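Indole-3-pyruvate decarboxylase (Azospirillum brasilense, PDB 2NXW) catalyses the thiamine diphosphate- and metal-dependent decarboxylation of indole-3-pyruvate to indole-3-acetaldehyde and CO2, a step in auxin biosynthesis. Local coordinates at residues V90-G95 with S117-T122; Q152-D157 with E182-M187; L444-D449 with I472-A477; V511-R516 with Q534-M539. All coordinates share one frame; numbering follows the deposited sequence.

Interaction 1: residues V90-G95 with S117-T122; sequences VTYGAG and SGAPGT
Val90 and Ser117 pair as the last parallel rungs of neighbouring strands, and a single backbone hydrogen bond, Gly118 N to Val90 O at 3.0 Å, closes the ladder before the two segments part. The same carbonyl also receives a C-H contact from Ser117 CA at 3.4 Å. On the face that carries both side chains, Val90 CG2 rests on Ser117 CB at 3.9 Å.

Beyond the ladder the contact belongs to Tyr92. With CG anti to the backbone N (chi1 -158°), the ring is brought against segment 117-122, where the Pro120 side chain crosses it at about a right angle and Pro120 CD stands over the centre of one face, 3.7 Å from the ring centroid and 11° off its normal, a CH-pi contact. Gly118 O and Ser117 OG lie at the ring edge instead, while Ala119 CB touches CD1 at 3.9 Å. Ser117 OG donates to Gly118 O on a lone pair, 2.8 Å away, and the phenol oxygen is hydrogen-bonded to Asp139 OD2. A leucine in place of Tyr92 would probably leave Pro120 without its aromatic platform and Asp139 without its hydroxyl partner.

Past Tyr92, Gly93 occupies the N-cap position of the short helix 94-97, whose Ala94 and Gly95 touch thiamine diphosphate. One backbone bond thus joins the strand ends, and beyond them the contact rests on CH-pi and apolar packing by Tyr92.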
# COMPACT_ATOMS: atom_id res chain seq x y z
N VAL A 90 -3.73 27.30 -11.02
CA VAL A 90 -4.32 26.45 -12.04
C VAL A 90 -5.82 26.27 -11.86
O VAL A 90 -6.41 26.71 -10.87
CB VAL A 90 -3.66 25.05 -12.02
CG1 VAL A 90 -2.18 25.17 -12.40
CG2 VAL A 90 -3.83 24.41 -10.65
N THR A 91 -6.44 25.62 -12.83
CA THR A 91 -7.87 25.36 -12.75
C THR A 91 -8.07 23.90 -12.39
O THR A 91 -7.17 23.07 -12.55
CB THR A 91 -8.58 25.72 -14.07
OG1 THR A 91 -10.00 25.72 -13.85
CG2 THR A 91 -8.21 24.73 -15.17
N TYR A 92 -9.26 23.59 -11.90
CA TYR A 92 -9.62 22.25 -11.46
C TYR A 92 -9.57 21.23 -12.58
O TYR A 92 -9.93 21.52 -13.73
CB TYR A 92 -11.03 22.26 -10.86
CG TYR A 92 -11.31 21.10 -9.93
CD1 TYR A 92 -10.67 21.03 -8.70
CD2 TYR A 92 -12.20 20.09 -10.28
CE1 TYR A 92 -10.91 19.98 -7.82
CE2 TYR A 92 -12.45 19.02 -9.40
CZ TYR A 92 -11.79 18.98 -8.17
OH TYR A 92 -12.01 17.96 -7.27
N GLY A 93 -9.13 20.02 -12.23
CA GLY A 93 -9.09 18.96 -13.22
C GLY A 93 -7.81 18.91 -14.02
O GLY A 93 -6.71 18.93 -13.47
N ALA A 94 -7.97 18.83 -15.34
CA ALA A 94 -6.83 18.73 -16.25
C ALA A 94 -5.72 19.73 -15.97
O ALA A 94 -4.54 19.36 -15.97
CB ALA A 94 -7.31 18.86 -17.70
N GLY A 95 -6.09 20.98 -15.74
CA GLY A 95 -5.09 22.00 -15.47
C GLY A 95 -4.19 21.63 -14.31
O GLY A 95 -2.96 21.65 -14.42
N SER A 117 -5.44 25.98 -6.68
CA SER A 117 -6.35 25.48 -7.71
C SER A 117 -7.77 25.96 -7.52
O SER A 117 -8.27 25.99 -6.39
CB SER A 117 -6.38 23.95 -7.73
OG SER A 117 -7.29 23.47 -8.73
N GLY A 118 -8.41 26.33 -8.62
CA GLY A 118 -9.81 26.70 -8.55
C GLY A 118 -10.53 25.38 -8.33
O GLY A 118 -9.96 24.30 -8.51
N ALA A 119 -11.80 25.44 -7.93
CA ALA A 119 -12.56 24.22 -7.70
C ALA A 119 -14.04 24.54 -7.80
O ALA A 119 -14.43 25.71 -7.76
CB ALA A 119 -12.24 23.66 -6.32
N PRO A 120 -14.88 23.51 -7.94
CA PRO A 120 -16.33 23.73 -8.03
C PRO A 120 -16.81 24.45 -6.78
O PRO A 120 -16.21 24.30 -5.71
CB PRO A 120 -16.89 22.31 -8.13
CG PRO A 120 -15.79 21.56 -8.84
CD PRO A 120 -14.55 22.09 -8.15
N GLY A 121 -17.89 25.23 -6.91
CA GLY A 121 -18.44 25.93 -5.77
C GLY A 121 -18.89 24.95 -4.70
O GLY A 121 -19.23 23.81 -5.01
N THR A 122 -18.91 25.39 -3.45
CA THR A 122 -19.30 24.51 -2.35
C THR A 122 -20.70 23.92 -2.46
O THR A 122 -21.00 22.91 -1.82
CB THR A 122 -19.20 25.22 -0.99
OG1 THR A 122 -20.08 26.34 -0.98
CG2 THR A 122 -17.78 25.67 -0.72

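Interaction 2: residues Q152-D157 with E182-M187; sequences QARLDD and EIPRNM
Glu182 O accepts the shortest hydrogen bond of this contact, from Leu155 N at 2.8 Å, with the donor almost in line with the carbonyl. Two residues back along segment 152-157, Ala153 O accepts from Glu182 N at 3.0 Å, so Glu182 uses both its backbone polar groups on the residues flanking Arg154.

On the face shared by Arg154 and Glu182 the side chains pair loosely. Arg154 is extended from CG to NE, its guanidinium plane turned 55° from the Glu182 carboxylate. NE is 4.3 Å from Glu182 OE2, beyond a salt bridge. Its salt bridge is made within the segment, Arg154 NE to Asp156 OD2 at 3.2 Å; that oxygen lies well out of the guanidinium plane, with no N-H pointing at it, so the attraction is probably one of charge. Glu182 OE1 is hydrogen-bonded to Tyr180 OH. Pro184 CG comes up to the edge of the guanidinium, 3.8 Å from Arg154 NE.

Leu155 is the centre of an inverse gamma turn. Its carbonyl O, buried with no polar partner, is covered by Pro184 CD at 3.4 Å and by Met187 CG.

The two strands, only 2° from parallel, belong to a beta-alpha-beta unit through helix 161-175. Ala153 and Leu155 pack on that helix, Leu155 and Ile183 also meet helix 23-33, and strand 113-119 pairs with strand 179-184 on its other edge.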
# COMPACT_ATOMS: atom_id res chain seq x y z
N GLN A 152 -1.95 20.82 2.99
CA GLN A 152 -3.02 21.13 2.06
C GLN A 152 -4.20 21.73 2.80
O GLN A 152 -4.38 21.50 4.00
CB GLN A 152 -3.54 19.86 1.38
CG GLN A 152 -2.51 18.89 0.81
CD GLN A 152 -1.86 18.04 1.88
OE1 GLN A 152 -2.53 17.57 2.81
NE2 GLN A 152 -0.56 17.81 1.74
N ALA A 153 -5.02 22.48 2.08
CA ALA A 153 -6.23 23.02 2.67
C ALA A 153 -7.24 23.33 1.59
O ALA A 153 -6.89 23.77 0.50
CB ALA A 153 -5.94 24.28 3.49
N ARG A 154 -8.51 23.05 1.89
CA ARG A 154 -9.59 23.39 0.99
C ARG A 154 -10.21 24.60 1.70
O ARG A 154 -10.70 24.47 2.82
CB ARG A 154 -10.62 22.26 0.89
CG ARG A 154 -11.84 22.69 0.09
CD ARG A 154 -12.86 21.58 -0.09
NE ARG A 154 -14.06 22.11 -0.74
CZ ARG A 154 -15.07 21.38 -1.18
NH1 ARG A 154 -15.05 20.06 -1.03
NH2 ARG A 154 -16.12 21.96 -1.76
N LEU A 155 -10.15 25.76 1.06
CA LEU A 155 -10.67 26.98 1.66
C LEU A 155 -12.16 27.13 1.36
O LEU A 155 -12.58 28.02 0.61
CB LEU A 155 -9.88 28.18 1.15
CG LEU A 155 -8.36 28.05 1.34
CD1 LEU A 155 -7.67 29.31 0.82
CD2 LEU A 155 -8.03 27.84 2.81
N ASP A 156 -12.96 26.26 1.97
CA ASP A 156 -14.40 26.26 1.76
C ASP A 156 -15.21 26.84 2.93
O ASP A 156 -16.44 26.74 2.95
CB ASP A 156 -14.89 24.83 1.48
CG ASP A 156 -14.52 23.86 2.58
OD1 ASP A 156 -14.14 24.30 3.69
OD2 ASP A 156 -14.63 22.64 2.35
N ASP A 157 -14.51 27.42 3.89
CA ASP A 157 -15.17 28.02 5.05
C ASP A 157 -14.47 29.35 5.34
O ASP A 157 -13.37 29.37 5.90
CB ASP A 157 -15.04 27.10 6.27
CG ASP A 157 -15.79 27.61 7.47
OD1 ASP A 157 -16.02 28.84 7.56
OD2 ASP A 157 -16.15 26.79 8.34
N GLU A 182 -6.95 24.68 -2.32
CA GLU A 182 -8.05 24.48 -3.24
C GLU A 182 -9.12 25.50 -2.86
O GLU A 182 -9.55 25.56 -1.71
CB GLU A 182 -8.55 23.04 -3.07
CG GLU A 182 -9.57 22.54 -4.06
CD GLU A 182 -9.83 21.06 -3.87
OE1 GLU A 182 -8.99 20.24 -4.29
OE2 GLU A 182 -10.88 20.72 -3.28
N ILE A 183 -9.54 26.32 -3.82
CA ILE A 183 -10.53 27.36 -3.55
C ILE A 183 -11.81 27.24 -4.37
O ILE A 183 -11.81 27.51 -5.57
CB ILE A 183 -9.93 28.77 -3.81
CG1 ILE A 183 -8.60 28.93 -3.08
CG2 ILE A 183 -10.91 29.85 -3.36
CD1 ILE A 183 -7.92 30.27 -3.30
N PRO A 184 -12.93 26.82 -3.73
CA PRO A 184 -14.20 26.69 -4.45
C PRO A 184 -14.48 28.07 -5.08
O PRO A 184 -14.28 29.10 -4.44
CB PRO A 184 -15.18 26.36 -3.32
CG PRO A 184 -14.33 25.56 -2.37
CD PRO A 184 -13.04 26.36 -2.34
N ARG A 185 -14.96 28.10 -6.32
CA ARG A 185 -15.16 29.40 -6.95
C ARG A 185 -16.12 30.37 -6.26
O ARG A 185 -15.97 31.58 -6.42
CB ARG A 185 -15.53 29.24 -8.42
CG ARG A 185 -16.75 28.41 -8.71
CD ARG A 185 -17.06 28.51 -10.18
NE ARG A 185 -18.03 27.52 -10.62
CZ ARG A 185 -18.36 27.32 -11.89
NH1 ARG A 185 -17.79 28.05 -12.85
NH2 ARG A 185 -19.24 26.38 -12.21
N ASN A 186 -17.08 29.86 -5.50
CA ASN A 186 -18.02 30.75 -4.81
C ASN A 186 -17.43 31.34 -3.53
O ASN A 186 -18.07 32.17 -2.87
CB ASN A 186 -19.34 30.01 -4.51
CG ASN A 186 -19.17 28.88 -3.51
OD1 ASN A 186 -18.20 28.12 -3.57
ND2 ASN A 186 -20.12 28.74 -2.59
N MET A 187 -16.22 30.92 -3.18
CA MET A 187 -15.55 31.42 -1.98
C MET A 187 -14.52 32.50 -2.29
O MET A 187 -14.05 33.20 -1.40
CB MET A 187 -14.88 30.27 -1.23
CG MET A 187 -15.85 29.29 -0.57
SD MET A 187 -16.85 30.12 0.70
CE MET A 187 -18.18 28.92 0.93

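Interaction 3: residues L444-D449 with I472-A477; sequences LTVVGD and ILFNNA. With MG (magnesium ion), chain C; TPP (thiamine diphosphate), chain E.
Ile472, Leu444, Val446 and Phe474 form the apolar centre of two parallel strands in an alpha/beta sheet, whose ends carry the GDG and NN parts of the thiamine diphosphate-binding motif. Leu444 CD1 meets Ile472 CD1 at 3.9 Å. Swung anti to its carbonyl carbon (chi1 -72°), the Phe474 ring lies alongside Val446, bringing CE2 4.0 Å from Val446 CB.

Bonds from Ile472 N to Thr445 O, Val447 N to Ile472 O and Phe474 N to Val447 O knit the strands; Asp449 N to Phe474 O is a weak fourth. Gly448 passes so close to the cofactor that a CB there would collide with its O3A.

At the strands' C-terminal ends the contact turns polar. Asp449 OD1 and Asn476 OD1 bind magnesium at 2.0 and 2.1 Å, their carboxylate and amide planes 80° apart; two diphosphate oxygens, a water and Ser478 O complete the six ligands. That water also donates to Phe474 O, tying the strand end to the metal. Asn475 makes an Asx turn, its OD1 accepting from Ala477 N at 3.1 Å, while its ND2 goes to Glu537. Asn476 grips twice: beyond its metal bond, ND2 donates to O1B of the diphosphate at 3.2 Å.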
# COMPACT_ATOMS: atom_id res chain seq x y z
N LEU A 444 20.60 33.09 -18.54
CA LEU A 444 21.14 32.25 -19.61
C LEU A 444 20.58 30.85 -19.38
O LEU A 444 20.77 30.26 -18.32
CB LEU A 444 22.67 32.20 -19.55
CG LEU A 444 23.35 31.16 -20.46
CD1 LEU A 444 23.02 31.46 -21.92
CD2 LEU A 444 24.85 31.20 -20.22
N THR A 445 19.87 30.34 -20.38
CA THR A 445 19.31 29.00 -20.28
C THR A 445 20.05 28.04 -21.19
O THR A 445 20.34 28.38 -22.33
CB THR A 445 17.84 29.01 -20.71
OG1 THR A 445 17.11 29.88 -19.84
CG2 THR A 445 17.24 27.61 -20.64
N VAL A 446 20.39 26.86 -20.67
CA VAL A 446 21.01 25.81 -21.50
C VAL A 446 20.01 24.64 -21.51
O VAL A 446 19.46 24.27 -20.47
CB VAL A 446 22.41 25.38 -20.99
CG1 VAL A 446 23.39 26.54 -21.14
CG2 VAL A 446 22.33 24.91 -19.56
N VAL A 447 19.78 24.08 -22.69
CA VAL A 447 18.76 23.04 -22.84
C VAL A 447 19.06 22.20 -24.08
O VAL A 447 19.56 22.71 -25.08
CB VAL A 447 17.36 23.75 -22.99
CG1 VAL A 447 17.39 24.73 -24.17
CG2 VAL A 447 16.24 22.73 -23.16
N GLY A 448 18.75 20.91 -24.00
CA GLY A 448 18.99 20.02 -25.13
C GLY A 448 17.81 20.00 -26.10
O GLY A 448 16.75 20.56 -25.84
N ASP A 449 17.98 19.34 -27.25
CA ASP A 449 16.92 19.27 -28.23
C ASP A 449 15.69 18.49 -27.75
O ASP A 449 14.55 18.88 -28.00
CB ASP A 449 17.44 18.73 -29.58
CG ASP A 449 18.17 17.38 -29.47
OD1 ASP A 449 19.10 17.23 -28.64
OD2 ASP A 449 17.82 16.50 -30.28
N ILE A 472 20.77 28.74 -25.08
CA ILE A 472 21.69 27.95 -25.91
C ILE A 472 21.10 26.54 -25.96
O ILE A 472 21.03 25.85 -24.94
CB ILE A 472 23.11 27.90 -25.32
CG1 ILE A 472 23.68 29.32 -25.18
CG2 ILE A 472 24.01 27.08 -26.26
CD1 ILE A 472 25.05 29.38 -24.53
N LEU A 473 20.65 26.15 -27.15
CA LEU A 473 20.03 24.85 -27.37
C LEU A 473 21.06 23.90 -27.96
O LEU A 473 21.58 24.14 -29.05
CB LEU A 473 18.84 25.03 -28.32
CG LEU A 473 17.78 23.93 -28.48
CD1 LEU A 473 16.65 24.46 -29.37
CD2 LEU A 473 18.41 22.66 -29.07
N PHE A 474 21.35 22.84 -27.21
CA PHE A 474 22.33 21.82 -27.61
C PHE A 474 21.60 20.85 -28.54
O PHE A 474 20.87 19.97 -28.08
CB PHE A 474 22.83 21.06 -26.36
CG PHE A 474 23.74 21.85 -25.45
CD1 PHE A 474 24.87 21.25 -24.90
CD2 PHE A 474 23.45 23.17 -25.08
CE1 PHE A 474 25.69 21.93 -24.00
CE2 PHE A 474 24.26 23.87 -24.18
CZ PHE A 474 25.38 23.24 -23.63
N ASN A 475 21.79 21.00 -29.84
CA ASN A 475 21.07 20.14 -30.77
C ASN A 475 21.91 19.02 -31.36
O ASN A 475 22.62 19.22 -32.36
CB ASN A 475 20.45 20.96 -31.91
CG ASN A 475 19.43 20.17 -32.70
OD1 ASN A 475 19.32 18.95 -32.54
ND2 ASN A 475 18.68 20.84 -33.56
N ASN A 476 21.84 17.85 -30.73
CA ASN A 476 22.57 16.69 -31.23
C ASN A 476 21.61 15.68 -31.87
O ASN A 476 22.01 14.56 -32.17
CB ASN A 476 23.42 16.02 -30.12
CG ASN A 476 22.66 15.76 -28.82
OD1 ASN A 476 21.43 15.71 -28.80
ND2 ASN A 476 23.40 15.55 -27.74
N ALA A 477 20.36 16.10 -32.13
CA ALA A 477 19.35 15.22 -32.74
C ALA A 477 19.40 13.88 -32.03
O ALA A 477 19.49 12.81 -32.65
CB ALA A 477 19.64 15.04 -34.24
MG MG C . 19.97 15.92 -27.33
N1' TPP E . 11.06 12.32 -19.41
C2' TPP E . 11.21 13.30 -18.50
CM2 TPP E . 10.05 14.25 -18.23
N3' TPP E . 12.35 13.43 -17.81
C4' TPP E . 13.41 12.59 -18.00
N4' TPP E . 14.52 12.73 -17.22
C5' TPP E . 13.32 11.58 -19.01
C6' TPP E . 12.10 11.46 -19.69
C7' TPP E . 14.49 10.62 -19.33
N3 TPP E . 15.71 11.30 -19.95
C2 TPP E . 16.75 11.59 -19.16
S1 TPP E . 17.93 12.31 -20.24
C5 TPP E . 16.99 12.18 -21.72
C4 TPP E . 15.81 11.58 -21.30
CM4 TPP E . 14.67 11.26 -22.31
C6 TPP E . 17.43 12.63 -23.06
C7 TPP E . 17.54 14.17 -23.07
O7 TPP E . 17.75 14.51 -24.41
PA TPP E . 18.20 16.02 -24.59
O1A TPP E . 17.23 17.02 -23.97
O2A TPP E . 18.31 16.20 -26.10
O3A TPP E . 19.64 16.28 -23.95
PB TPP E . 20.91 15.28 -24.28
O1B TPP E . 20.96 14.96 -25.77
O2B TPP E . 22.15 16.10 -23.81
O3B TPP E . 20.82 14.01 -23.44
O HOH W 1 21.01 17.66 -26.67

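Interaction 4: residues V511-R516 with Q534-M539; sequences VRVRTR and QLIEAM
Arg512 and Glu537 lie side by side on one face of a parallel strand pair, and their salt bridge is the tight part. The guanidinium grips side-on: NE donates to Glu537 OE1 at 3.0 Å, nearly straight at 174°, and NH2 to Glu537 OE2 at 2.9 Å. Both oxygens are met from above the carboxylate plane, the two flat groups being 65° apart. A bend at chi3 (-78°) turns the guanidinium toward Glu537, and Met539 SD sits over one of its faces, 3.5 Å from NE. Arg512 NH2 also binds Asp496, and Glu537 OE2 accepts from Asn475. A leucine in place of Arg512 would probably leave the Glu537 charge without its mate and take the flat platform from under Met539.

On the other face Val513 CG2 packs on Ile536 CG2 at 3.9 Å and on Ala538 CB. Between the strands four backbone hydrogen bonds set the register, ending with Met539 N to Val513 O.

The looser side lies where the strands separate. Exposed Arg514 lays its guanidinium over Met539 CG with no ionic partner across the contact, and a water bridges Arg514 O and Met539 O, at 2.6 and 2.7 Å. Val511 is exposed at the opposite end.

This pair ends the sheet in a beta-alpha-beta unit: helix 516-528 packs on Val513 and touches Val511, Thr515 caps its start, and strand 470-475 flanks strand 534-539.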
# COMPACT_ATOMS: atom_id res chain seq x y z
N VAL A 511 19.37 31.63 -34.29
CA VAL A 511 20.45 31.37 -35.23
C VAL A 511 20.98 29.96 -35.02
O VAL A 511 21.19 29.53 -33.89
CB VAL A 511 21.60 32.42 -35.09
CG1 VAL A 511 22.21 32.37 -33.73
CG2 VAL A 511 22.66 32.17 -36.17
N ARG A 512 21.16 29.24 -36.12
CA ARG A 512 21.71 27.88 -36.05
C ARG A 512 23.20 28.01 -36.35
O ARG A 512 23.60 28.62 -37.35
CB ARG A 512 21.05 26.97 -37.08
CG ARG A 512 21.76 25.62 -37.25
CD ARG A 512 21.00 24.68 -38.18
NE ARG A 512 19.86 24.06 -37.51
CZ ARG A 512 19.29 22.93 -37.89
NH1 ARG A 512 19.73 22.29 -38.97
NH2 ARG A 512 18.33 22.38 -37.16
N VAL A 513 24.03 27.46 -35.47
CA VAL A 513 25.47 27.52 -35.65
C VAL A 513 26.06 26.11 -35.70
O VAL A 513 25.62 25.22 -34.96
CB VAL A 513 26.16 28.36 -34.52
CG1 VAL A 513 25.70 29.81 -34.59
CG2 VAL A 513 25.85 27.78 -33.14
N ARG A 514 27.02 25.91 -36.60
CA ARG A 514 27.67 24.61 -36.77
C ARG A 514 29.17 24.60 -36.46
O ARG A 514 29.72 23.55 -36.14
CB ARG A 514 27.46 24.10 -38.20
CG ARG A 514 26.04 23.70 -38.50
CD ARG A 514 25.92 23.04 -39.88
NE ARG A 514 24.58 22.54 -40.12
CZ ARG A 514 24.09 21.42 -39.61
NH1 ARG A 514 24.86 20.66 -38.83
NH2 ARG A 514 22.85 21.05 -39.87
N THR A 515 29.83 25.75 -36.58
CA THR A 515 31.26 25.81 -36.30
C THR A 515 31.56 26.61 -35.05
O THR A 515 30.73 27.40 -34.56
CB THR A 515 32.05 26.44 -37.45
OG1 THR A 515 31.69 27.82 -37.57
CG2 THR A 515 31.73 25.73 -38.76
N ARG A 516 32.76 26.41 -34.51
CA ARG A 516 33.16 27.13 -33.33
C ARG A 516 33.21 28.64 -33.57
O ARG A 516 32.87 29.42 -32.69
CB ARG A 516 34.50 26.59 -32.83
CG ARG A 516 34.38 25.14 -32.37
CD ARG A 516 35.55 24.66 -31.55
NE ARG A 516 36.78 24.48 -32.33
CZ ARG A 516 37.79 23.71 -31.94
NH1 ARG A 516 37.71 23.05 -30.79
NH2 ARG A 516 38.88 23.63 -32.69
N GLN A 534 16.95 35.46 -27.29
CA GLN A 534 17.96 35.07 -28.26
C GLN A 534 18.20 33.58 -28.16
O GLN A 534 18.63 33.09 -27.12
CB GLN A 534 19.26 35.81 -27.97
CG GLN A 534 19.12 37.33 -27.95
CD GLN A 534 18.86 37.90 -29.33
OE1 GLN A 534 19.61 37.63 -30.27
NE2 GLN A 534 17.80 38.69 -29.45
N LEU A 535 17.90 32.87 -29.24
CA LEU A 535 18.07 31.43 -29.28
C LEU A 535 19.24 31.04 -30.17
O LEU A 535 19.24 31.30 -31.38
CB LEU A 535 16.78 30.78 -29.79
CG LEU A 535 16.80 29.26 -29.97
CD1 LEU A 535 17.04 28.59 -28.63
CD2 LEU A 535 15.47 28.79 -30.56
N ILE A 536 20.25 30.44 -29.57
CA ILE A 536 21.42 29.97 -30.31
C ILE A 536 21.28 28.45 -30.38
O ILE A 536 21.39 27.76 -29.36
CB ILE A 536 22.75 30.32 -29.59
CG1 ILE A 536 22.87 31.85 -29.44
CG2 ILE A 536 23.94 29.77 -30.39
CD1 ILE A 536 24.03 32.28 -28.54
N GLU A 537 21.03 27.94 -31.58
CA GLU A 537 20.87 26.51 -31.80
C GLU A 537 22.23 25.97 -32.22
O GLU A 537 22.64 26.12 -33.38
CB GLU A 537 19.83 26.26 -32.89
CG GLU A 537 19.61 24.79 -33.17
CD GLU A 537 18.71 24.54 -34.36
OE1 GLU A 537 18.56 25.44 -35.22
OE2 GLU A 537 18.17 23.42 -34.44
N ALA A 538 22.92 25.33 -31.28
CA ALA A 538 24.26 24.80 -31.52
C ALA A 538 24.19 23.35 -31.96
O ALA A 538 23.79 22.49 -31.17
CB ALA A 538 25.11 24.92 -30.26
N MET A 539 24.57 23.09 -33.20
CA MET A 539 24.56 21.72 -33.71
C MET A 539 25.78 20.98 -33.14
O MET A 539 26.90 21.47 -33.21
CB MET A 539 24.60 21.73 -35.24
CG MET A 539 23.53 22.62 -35.89
SD MET A 539 21.84 22.30 -35.25
CE MET A 539 21.54 20.67 -35.95
O HOH W 2 28.89 21.32 -34.99

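Overall arrangement
The four contacts illustrate how two parallel sheets of the same strand order, 2-1-3-4-6-5, serve differently in one chain. Interactions 1 and 2 are neighbours in the N-terminal sheet, centres 10 Å apart, joined by Ala119 O with Arg185 N. Interactions 3 and 4, centres 9 Å apart, adjoin in the C-terminal sheet through Asn475, whose ND2 lies 2.8 Å from Glu537 OE2. Interaction 3 holds the magnesium and diphosphate; interaction 4 lies behind it, with the Met539 side chain about 10 Å from the metal. Interaction 1, about 21 Å from interaction 3 at the nearest atoms, borders another thiamine diphosphate molecule, the cofactor lying between subunits in this family; interaction 2 lies away from the sites.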